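N-deoxyribosyltransferase (Bacillus psychrosaccharolyticus, PDB 6EVS) catalyses the transfer of 2-deoxyribose between nucleobases and can serve as a biocatalyst for making modified nucleosides. Local coordinates at residues E104-F118 / N126-L138. Numbering follows the deposited sequence.
Sequences EIINLMITDSLHAYF and NYDFATLPIKPYL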
loop_
_atom_site.group_PDB
_atom_site.type_symbol
_atom_site.label_atom_id
_atom_site.label_comp_id
_atom_site.label_asym_id
_atom_site.label_seq_id
_atom_site.Cartn_x
_atom_site.Cartn_y
_atom_site.Cartn_z
ATOM N N GLU A 104 -3.624 19.034 26.012
ATOM C CA GLU A 104 -2.262 18.814 26.476
ATOM C C GLU A 104 -1.329 18.514 25.305
ATOM O O GLU A 104 -1.739 18.470 24.142
ATOM C CB GLU A 104 -2.230 17.687 27.494
ATOM C CG GLU A 104 -2.677 18.131 28.850
ATOM C CD GLU A 104 -2.932 16.967 29.759
ATOM O OE1 GLU A 104 -2.280 15.922 29.556
ATOM O OE2 GLU A 104 -3.768 17.098 30.676
ATOM N N ILE A 105 -0.045 18.299 25.623
ATOM C CA ILE A 105 0.961 17.995 24.610
ATOM C C ILE A 105 0.780 16.558 24.138
ATOM O O ILE A 105 0.537 15.645 24.940
ATOM C CB ILE A 105 2.381 18.237 25.164
ATOM C CG1 ILE A 105 2.700 19.740 25.199
ATOM C CG2 ILE A 105 3.425 17.494 24.328
ATOM C CD1 ILE A 105 3.583 20.173 26.366
ATOM N N ILE A 106 0.891 16.352 22.827
ATOM C CA ILE A 106 0.667 15.051 22.214
ATOM C C ILE A 106 1.954 14.579 21.537
ATOM O O ILE A 106 2.726 15.385 21.007
ATOM C CB ILE A 106 -0.515 15.135 21.217
ATOM C CG1 ILE A 106 -1.793 15.529 21.966
ATOM C CG2 ILE A 106 -0.697 13.819 20.437
ATOM C CD1 ILE A 106 -2.971 15.834 21.069
ATOM N N ASN A 107 2.188 13.260 21.582
ATOM C CA ASN A 107 3.349 12.642 20.946
ATOM C C ASN A 107 3.490 13.124 19.508
ATOM O O ASN A 107 2.492 13.268 18.801
ATOM C CB ASN A 107 3.191 11.116 20.971
ATOM C CG ASN A 107 4.435 10.386 20.502
ATOM O OD1 ASN A 107 4.690 10.288 19.302
ATOM N ND2 ASN A 107 5.219 9.870 21.449
ATOM N N LEU A 108 4.739 13.367 19.074
ATOM C CA LEU A 108 4.950 13.927 17.738
ATOM C C LEU A 108 4.665 12.927 16.617
ATOM O O LEU A 108 4.469 13.342 15.464
ATOM C CB LEU A 108 6.374 14.482 17.587
ATOM C CG LEU A 108 7.642 13.625 17.640
ATOM C CD1 LEU A 108 7.956 13.000 16.267
ATOM C CD2 LEU A 108 8.814 14.491 18.110
ATOM N N MET A 109 4.659 11.623 16.891
ATOM C CA MET A 109 4.245 10.725 15.808
ATOM C C MET A 109 2.780 10.951 15.457
ATOM O O MET A 109 2.406 10.883 14.282
ATOM C CB MET A 109 4.507 9.256 16.168
ATOM C CG MET A 109 5.977 8.956 16.515
ATOM S SD MET A 109 7.151 9.449 15.216
ATOM C CE MET A 109 6.667 8.302 13.907
ATOM N N ILE A 110 1.960 11.304 16.447
ATOM C CA ILE A 110 0.545 11.566 16.202
ATOM C C ILE A 110 0.334 12.969 15.641
ATOM O O ILE A 110 -0.355 13.149 14.627
ATOM C CB ILE A 110 -0.256 11.342 17.499
ATOM C CG1 ILE A 110 -0.301 9.842 17.827
ATOM C CG2 ILE A 110 -1.653 11.930 17.367
ATOM C CD1 ILE A 110 -1.046 9.525 19.106
ATOM N N THR A 111 0.934 13.989 16.276
ATOM C CA THR A 111 0.713 15.358 15.802
ATOM C C THR A 111 1.248 15.577 14.393
ATOM O O THR A 111 0.700 16.398 13.647
ATOM C CB THR A 111 1.353 16.374 16.746
ATOM O OG1 THR A 111 2.777 16.313 16.613
ATOM C CG2 THR A 111 0.975 16.075 18.173
ATOM N N ASP A 112 2.322 14.886 14.013
ATOM C CA ASP A 112 2.877 15.061 12.670
ATOM C C ASP A 112 2.168 14.209 11.618
ATOM O O ASP A 112 2.532 14.277 10.434
ATOM C CB ASP A 112 4.374 14.738 12.678
ATOM C CG ASP A 112 5.196 15.798 13.398
ATOM O OD1 ASP A 112 5.482 15.648 14.610
ATOM O OD2 ASP A 112 5.546 16.801 12.752
ATOM N N SER A 113 1.184 13.408 12.032
ATOM C CA SER A 113 0.410 12.514 11.170
ATOM C C SER A 113 -1.022 12.964 10.967
ATOM O O SER A 113 -1.770 12.275 10.268
ATOM C CB SER A 113 0.315 11.098 11.771
ATOM O OG SER A 113 1.524 10.637 12.295
ATOM N N LEU A 114 -1.464 14.004 11.655
ATOM C CA LEU A 114 -2.870 14.356 11.605
ATOM C C LEU A 114 -3.074 15.377 10.504
ATOM O O LEU A 114 -2.144 16.080 10.108
ATOM C CB LEU A 114 -3.362 14.898 12.957
ATOM C CG LEU A 114 -2.820 16.170 13.576
ATOM C CD1 LEU A 114 -3.526 17.405 13.011
ATOM C CD2 LEU A 114 -2.970 16.110 15.116
ATOM N N HIS A 115 -4.291 15.426 9.982
ATOM C CA HIS A 115 -4.614 16.440 8.987
ATOM C C HIS A 115 -5.374 17.613 9.586
ATOM O O HIS A 115 -5.236 18.740 9.106
ATOM C CB HIS A 115 -5.452 15.828 7.852
ATOM C CG HIS A 115 -5.718 16.790 6.739
ATOM N ND1 HIS A 115 -4.729 17.237 5.893
ATOM C CD2 HIS A 115 -6.855 17.420 6.358
ATOM C CE1 HIS A 115 -5.250 18.085 5.020
ATOM N NE2 HIS A 115 -6.541 18.211 5.276
ATOM N N ALA A 116 -6.190 17.367 10.611
ATOM C CA ALA A 116 -6.947 18.431 11.249
ATOM C C ALA A 116 -7.027 18.153 12.745
ATOM O O ALA A 116 -7.235 17.012 13.170
ATOM C CB ALA A 116 -8.349 18.565 10.639
ATOM N N TYR A 117 -6.821 19.198 13.537
ATOM C CA TYR A 117 -6.779 19.101 14.987
ATOM C C TYR A 117 -7.825 20.036 15.576
ATOM O O TYR A 117 -7.912 21.206 15.175
ATOM C CB TYR A 117 -5.381 19.457 15.510
ATOM C CG TYR A 117 -5.286 19.522 17.023
ATOM C CD1 TYR A 117 -5.261 20.750 17.692
ATOM C CD2 TYR A 117 -5.231 18.358 17.782
ATOM C CE1 TYR A 117 -5.174 20.809 19.079
ATOM C CE2 TYR A 117 -5.152 18.407 19.171
ATOM C CZ TYR A 117 -5.119 19.637 19.812
ATOM O OH TYR A 117 -5.035 19.706 21.188
ATOM N N PHE A 118 -8.604 19.523 16.535
ATOM C CA PHE A 118 -9.713 20.245 17.149
ATOM C C PHE A 118 -9.627 20.186 18.669
ATOM O O PHE A 118 -9.242 19.158 19.242
ATOM C CB PHE A 118 -11.063 19.659 16.704
ATOM C CG PHE A 118 -11.245 19.641 15.221
ATOM C CD1 PHE A 118 -10.918 18.512 14.482
ATOM C CD2 PHE A 118 -11.706 20.772 14.562
ATOM C CE1 PHE A 118 -11.076 18.505 13.105
ATOM C CE2 PHE A 118 -11.860 20.772 13.190
ATOM C CZ PHE A 118 -11.540 19.648 12.469
ATOM N N ASN A 126 -18.198 23.359 12.284
ATOM C CA ASN A 126 -18.002 24.282 11.173
ATOM C C ASN A 126 -16.965 23.808 10.158
ATOM O O ASN A 126 -16.811 24.452 9.117
ATOM C CB ASN A 126 -17.599 25.660 11.704
ATOM C CG ASN A 126 -18.710 26.321 12.497
ATOM O OD1 ASN A 126 -19.894 26.144 12.200
ATOM N ND2 ASN A 126 -18.332 27.090 13.515
ATOM N N TYR A 127 -16.259 22.710 10.431
ATOM C CA TYR A 127 -15.235 22.209 9.519
ATOM C C TYR A 127 -15.842 21.794 8.180
ATOM O O TYR A 127 -16.914 21.182 8.129
ATOM C CB TYR A 127 -14.520 21.019 10.161
ATOM C CG TYR A 127 -13.332 20.504 9.390
ATOM C CD1 TYR A 127 -12.109 21.174 9.422
ATOM C CD2 TYR A 127 -13.429 19.338 8.628
ATOM C CE1 TYR A 127 -11.011 20.688 8.718
ATOM C CE2 TYR A 127 -12.340 18.846 7.931
ATOM C CZ TYR A 127 -11.137 19.524 7.974
ATOM O OH TYR A 127 -10.059 19.027 7.272
ATOM N N ASP A 128 -15.145 22.115 7.087
ATOM C CA ASP A 128 -15.601 21.748 5.747
ATOM C C ASP A 128 -15.070 20.356 5.420
ATOM O O ASP A 128 -13.939 20.205 4.953
ATOM C CB ASP A 128 -15.144 22.776 4.717
ATOM C CG ASP A 128 -15.864 22.625 3.382
ATOM O OD1 ASP A 128 -16.354 21.514 3.077
ATOM O OD2 ASP A 128 -15.939 23.620 2.636
ATOM N N PHE A 129 -15.900 19.337 5.659
ATOM C CA PHE A 129 -15.521 17.955 5.381
ATOM C C PHE A 129 -15.381 17.692 3.884
ATOM O O PHE A 129 -14.634 16.791 3.482
ATOM C CB PHE A 129 -16.565 16.999 5.965
ATOM C CG PHE A 129 -16.466 16.808 7.443
ATOM C CD1 PHE A 129 -16.999 17.749 8.312
ATOM C CD2 PHE A 129 -15.860 15.680 7.970
ATOM C CE1 PHE A 129 -16.928 17.562 9.689
ATOM C CE2 PHE A 129 -15.791 15.484 9.336
ATOM C CZ PHE A 129 -16.319 16.430 10.199
ATOM N N ALA A 130 -16.103 18.444 3.053
ATOM C CA ALA A 130 -16.055 18.224 1.609
ATOM C C ALA A 130 -14.670 18.533 1.046
ATOM O O ALA A 130 -14.101 17.730 0.297
ATOM C CB ALA A 130 -17.119 19.077 0.915
ATOM N N THR A 131 -14.108 19.696 1.404
ATOM C CA THR A 131 -12.815 20.126 0.885
ATOM C C THR A 131 -11.643 19.704 1.760
ATOM O O THR A 131 -10.500 19.706 1.281
ATOM C CB THR A 131 -12.780 21.648 0.718
ATOM O OG1 THR A 131 -13.072 22.277 1.970
ATOM C CG2 THR A 131 -13.802 22.101 -0.318
ATOM N N LEU A 132 -11.897 19.360 3.025
ATOM C CA LEU A 132 -10.876 18.846 3.930
ATOM C C LEU A 132 -9.670 19.788 4.048
ATOM O O LEU A 132 -8.535 19.399 3.758
ATOM C CB LEU A 132 -10.446 17.457 3.478
ATOM C CG LEU A 132 -9.719 16.519 4.433
ATOM C CD1 LEU A 132 -10.721 15.578 5.097
ATOM C CD2 LEU A 132 -8.647 15.720 3.702
ATOM N N PRO A 133 -9.877 21.025 4.488
ATOM C CA PRO A 133 -8.743 21.936 4.615
ATOM C C PRO A 133 -7.815 21.476 5.728
ATOM O O PRO A 133 -8.216 20.777 6.668
ATOM C CB PRO A 133 -9.400 23.282 4.932
ATOM C CG PRO A 133 -10.691 22.933 5.556
ATOM C CD PRO A 133 -11.134 21.647 4.947
ATOM N N ILE A 134 -6.541 21.826 5.585
ATOM C CA ILE A 134 -5.567 21.429 6.589
ATOM C C ILE A 134 -5.766 22.293 7.827
ATOM O O ILE A 134 -6.075 23.485 7.728
ATOM C CB ILE A 134 -4.141 21.531 6.010
ATOM C CG1 ILE A 134 -3.116 20.841 6.920
ATOM C CG2 ILE A 134 -3.761 22.958 5.655
ATOM C CD1 ILE A 134 -1.701 20.893 6.374
ATOM N N LYS A 135 -5.644 21.689 9.006
ATOM C CA LYS A 135 -5.860 22.401 10.272
ATOM C C LYS A 135 -4.846 21.848 11.257
ATOM O O LYS A 135 -5.167 21.004 12.102
ATOM C CB LYS A 135 -7.297 22.217 10.762
ATOM C CG LYS A 135 -7.795 23.265 11.738
ATOM C CD LYS A 135 -9.303 23.118 11.970
ATOM C CE LYS A 135 -10.042 24.458 11.793
ATOM N NZ LYS A 135 -10.484 24.737 10.379
ATOM N N PRO A 136 -3.593 22.264 11.143
ATOM C CA PRO A 136 -2.511 21.549 11.819
ATOM C C PRO A 136 -2.437 21.854 13.309
ATOM O O PRO A 136 -2.945 22.861 13.807
ATOM C CB PRO A 136 -1.255 22.046 11.095
ATOM C CG PRO A 136 -1.624 23.402 10.591
ATOM C CD PRO A 136 -3.101 23.385 10.321
ATOM N N TYR A 137 -1.795 20.924 14.013
ATOM C CA TYR A 137 -1.461 21.075 15.420
ATOM C C TYR A 137 -0.310 22.067 15.567
ATOM O O TYR A 137 0.781 21.840 15.037
ATOM C CB TYR A 137 -1.078 19.711 15.980
ATOM C CG TYR A 137 -0.559 19.664 17.416
ATOM C CD1 TYR A 137 -1.414 19.370 18.470
ATOM C CD2 TYR A 137 0.793 19.812 17.694
ATOM C CE1 TYR A 137 -0.946 19.272 19.753
ATOM C CE2 TYR A 137 1.268 19.722 18.980
ATOM C CZ TYR A 137 0.392 19.450 20.007
ATOM O OH TYR A 137 0.849 19.353 21.300
ATOM N N LEU A 138 -0.551 23.160 16.273
ATOM C CA LEU A 138 0.453 24.218 16.373
ATOM C C LEU A 138 0.650 24.652 17.815
ATOM O O LEU A 138 1.756 24.561 18.345
ATOM C CB LEU A 138 0.058 25.421 15.512
ATOM C CG LEU A 138 -0.064 25.151 14.005
ATOM C CD1 LEU A 138 -0.579 26.379 13.273
ATOM C CD2 LEU A 138 1.261 24.669 13.403
HETATM O O HOH W 1 -0.094 18.867 12.579
#
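Tyr137 packs against Thr111 with a face and against Tyr117 with an edge. Thr111 CG2 sits over the centre of one face of the Tyr137 ring, a CH-pi contact 3.7 Å from the centroid. The ring turns an edge to Tyr117, with Tyr137 CD1 above the centre of the Tyr117 face. This T-shaped pair has planes at 81°. At the far end, Tyr137 OH accepts a weak hydrogen bond from Ile106 N. Thr111 OG1 is hydrogen-bonded to Arg52 of a second subunit.

The backbones join at a single bridge, Ala116 with Lys135. Lys135 N donates to His115 O (3.0 Å), and Tyr117 N to Lys135 O (2.8 Å). His115 CG is anti to the backbone N (chi1 -175°), which carries the imidazole to Leu132 and Ile134. There His115 NE2 donates to Leu132 O (2.8 Å) nearly in the ring plane, but from above the carbonyl plane. Ile134 CA lies over one ring face.

Beyond, Phe118 points its edge at the face of Tyr127, an offset edge-to-face pair with planes at 90°. Tyr127 OH donates to Pro133 O (2.6 Å), which helps fix that ring.

The C-terminal tail thus runs beside strand 116-118, outermost in this chain's parallel sheet. Backbone and imidazole bonds set its middle; edge-to-face pairs pack both ends, Tyr127 giving a face and Tyr137 an edge.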